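Local coordinates for Phosphoglucosamine/phosphogalactosamine mutase (Sulfolobus tokodaii, PDB 2F7L), which interconverts the 6-phosphates and 1-phosphates of glucosamine and galactosamine, a magnesium-dependent step toward UDP-N-acetylglucosamine and UDP-N-acetylgalactosamine, at residues V238-D241 / G242-R246. Residues are numbered along the deposited sequence; the frame is centred on the assembly and turned at random.
Sequences VAHD and GDADR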
ATOM      1  N   VAL A 238      -1.005   0.253 -15.893  1.00 32.39           N
ATOM      2  CA  VAL A 238      -0.870   0.107 -14.438  1.00 31.58           C
ATOM      3  C   VAL A 238       0.519   0.411 -13.943  1.00 30.31           C
ATOM      4  O   VAL A 238       1.496  -0.096 -14.477  1.00 30.05           O
ATOM      5  CB  VAL A 238      -1.204  -1.308 -13.941  1.00 31.87           C
ATOM      6  CG1 VAL A 238      -1.318  -1.302 -12.432  1.00 32.37           C
ATOM      7  CG2 VAL A 238      -2.493  -1.763 -14.523  1.00 33.19           C
ATOM      8  N   ALA A 239       0.600   1.239 -12.910  1.00 30.01           N
ATOM      9  CA  ALA A 239       1.887   1.587 -12.323  1.00 29.65           C
ATOM     10  C   ALA A 239       1.957   1.166 -10.843  1.00 29.60           C
ATOM     11  O   ALA A 239       0.970   1.275 -10.092  1.00 27.91           O
ATOM     12  CB  ALA A 239       2.133   3.074 -12.476  1.00 29.39           C
ATOM     13  N   HIS A 240       3.127   0.660 -10.443  1.00 30.06           N
ATOM     14  CA  HIS A 240       3.349   0.220  -9.059  1.00 30.70           C
ATOM     15  C   HIS A 240       4.467   1.013  -8.419  1.00 30.92           C
ATOM     16  O   HIS A 240       5.146   1.814  -9.063  1.00 30.41           O
ATOM     17  CB  HIS A 240       3.787  -1.260  -8.961  1.00 29.91           C
ATOM     18  CG  HIS A 240       2.847  -2.248  -9.589  1.00 30.56           C
ATOM     19  ND1 HIS A 240       1.507  -2.328  -9.258  1.00 30.35           N
ATOM     20  CD2 HIS A 240       3.080  -3.258 -10.464  1.00 28.67           C
ATOM     21  CE1 HIS A 240       0.961  -3.346  -9.899  1.00 29.32           C
ATOM     22  NE2 HIS A 240       1.894  -3.927 -10.634  1.00 28.07           N
ATOM     23  N   ASP A 241       4.656   0.735  -7.132  1.00 31.92           N
ATOM     24  CA  ASP A 241       5.711   1.318  -6.330  1.00 31.90           C
ATOM     25  C   ASP A 241       6.772   0.230  -6.184  1.00 32.68           C
ATOM     26  O   ASP A 241       6.640  -0.861  -6.744  1.00 33.28           O
ATOM     27  CB  ASP A 241       5.176   1.755  -4.972  1.00 31.77           C
ATOM     28  CG  ASP A 241       4.561   0.619  -4.175  1.00 32.31           C
ATOM     29  OD1 ASP A 241       3.851  -0.243  -4.748  1.00 30.62           O
ATOM     30  OD2 ASP A 241       4.775   0.611  -2.942  1.00 34.32           O
ATOM     31  N   GLY A 242       7.822   0.528  -5.439  1.00 33.41           N
ATOM     32  CA  GLY A 242       8.925  -0.402  -5.267  1.00 33.73           C
ATOM     33  C   GLY A 242       8.651  -1.855  -4.955  1.00 34.04           C
ATOM     34  O   GLY A 242       9.252  -2.716  -5.580  1.00 34.17           O
ATOM     35  N   ASP A 243       7.791  -2.157  -3.991  1.00 34.76           N
ATOM     36  CA  ASP A 243       7.518  -3.557  -3.689  1.00 36.62           C
ATOM     37  C   ASP A 243       6.125  -4.031  -4.154  1.00 36.94           C
ATOM     38  O   ASP A 243       5.611  -5.075  -3.717  1.00 37.54           O
ATOM     39  CB  ASP A 243       7.757  -3.858  -2.190  1.00 38.28           C
ATOM     40  CG  ASP A 243       6.846  -3.082  -1.274  1.00 39.69           C
ATOM     41  OD1 ASP A 243       6.784  -3.408  -0.070  1.00 40.07           O
ATOM     42  OD2 ASP A 243       6.191  -2.137  -1.751  1.00 42.60           O
ATOM     43  N   ALA A 244       5.545  -3.243  -5.060  1.00 36.17           N
ATOM     44  CA  ALA A 244       4.254  -3.495  -5.699  1.00 35.28           C
ATOM     45  C   ALA A 244       3.039  -3.802  -4.859  1.00 35.02           C
ATOM     46  O   ALA A 244       2.199  -4.595  -5.266  1.00 33.90           O
ATOM     47  CB  ALA A 244       4.406  -4.568  -6.773  1.00 34.77           C
ATOM     48  N   ASP A 245       2.917  -3.178  -3.697  1.00 35.78           N
ATOM     49  CA  ASP A 245       1.721  -3.424  -2.908  1.00 36.93           C
ATOM     50  C   ASP A 245       0.711  -2.333  -3.270  1.00 36.21           C
ATOM     51  O   ASP A 245      -0.410  -2.286  -2.771  1.00 36.40           O
ATOM     52  CB  ASP A 245       2.029  -3.440  -1.401  1.00 38.80           C
ATOM     53  CG  ASP A 245       2.959  -2.342  -0.982  1.00 41.26           C
ATOM     54  OD1 ASP A 245       3.059  -1.352  -1.743  1.00 42.89           O
ATOM     55  OD2 ASP A 245       3.579  -2.465   0.109  1.00 42.35           O
ATOM     56  N   ARG A 246       1.121  -1.465  -4.179  1.00 35.67           N
ATOM     57  CA  ARG A 246       0.265  -0.386  -4.638  1.00 35.18           C
ATOM     58  C   ARG A 246       0.021  -0.482  -6.140  1.00 34.36           C
ATOM     59  O   ARG A 246       0.842  -1.019  -6.884  1.00 34.23           O
ATOM     60  CB  ARG A 246       0.903   0.961  -4.287  1.00 35.73           C
ATOM     61  CG  ARG A 246       0.115   1.734  -3.281  1.00 35.67           C
ATOM     62  CD  ARG A 246       0.986   2.339  -2.229  1.00 36.96           C
ATOM     63  NE  ARG A 246       2.007   3.212  -2.773  1.00 38.46           N
ATOM     64  CZ  ARG A 246       2.454   4.296  -2.145  1.00 40.22           C
ATOM     65  NH1 ARG A 246       1.950   4.630  -0.963  1.00 39.30           N
ATOM     66  NH2 ARG A 246       3.431   5.031  -2.676  1.00 41.19           N
TER
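The metal-binding loop of the phosphohexose mutases, with its DGDADR sequence, bends back here so that D241, D243 and D245, the probable magnesium ligands, bring their carboxylates together. A type I turn from D241 to A244 makes the bend, closed by the hydrogen bond from A244 N to D241 O (3.1 Å). With D241 CG between the backbone N and the carbonyl carbon (chi1 59°), the carboxylate reaches back toward the backbone of R246: OD1 accepts R246 N on the syn side, 32° out of the carboxylate plane, which leaves OD2 beside the other two acids. D245 OD1 lies 2.9 Å from D241 OD2 and D243 OD2 3.3 Å from it. Three acidic oxygens brought this close would be expected to favour a cation between them, consistent with the magnesium site inferred from relatives. R246 NE offers D241 OD2 a long charge contact (3.8 Å) with no N-H aimed at the oxygen. H240 ties the start of the loop to its end: ND1 donates to R246 O at 2.8 Å, in the carbonyl plane, while A244 CB sits over one face of the ring in a CH-pi contact and NE2 is hydrogen-bonded to T188 OG1. K107 forms salt bridges to both D243 and D245, T76 hydrogen-bonds to D243, and R340 pairs with D245. The buried loop joins strand 236-239 to its antiparallel neighbour 248-251 at the edge of the domain II sheet, and brings the side chain of D241 to about 4 Å from that of S97, unphosphorylated here and probably the serine that carries the phosphate during catalysis, in the loop between strands 90-94 and 103-109.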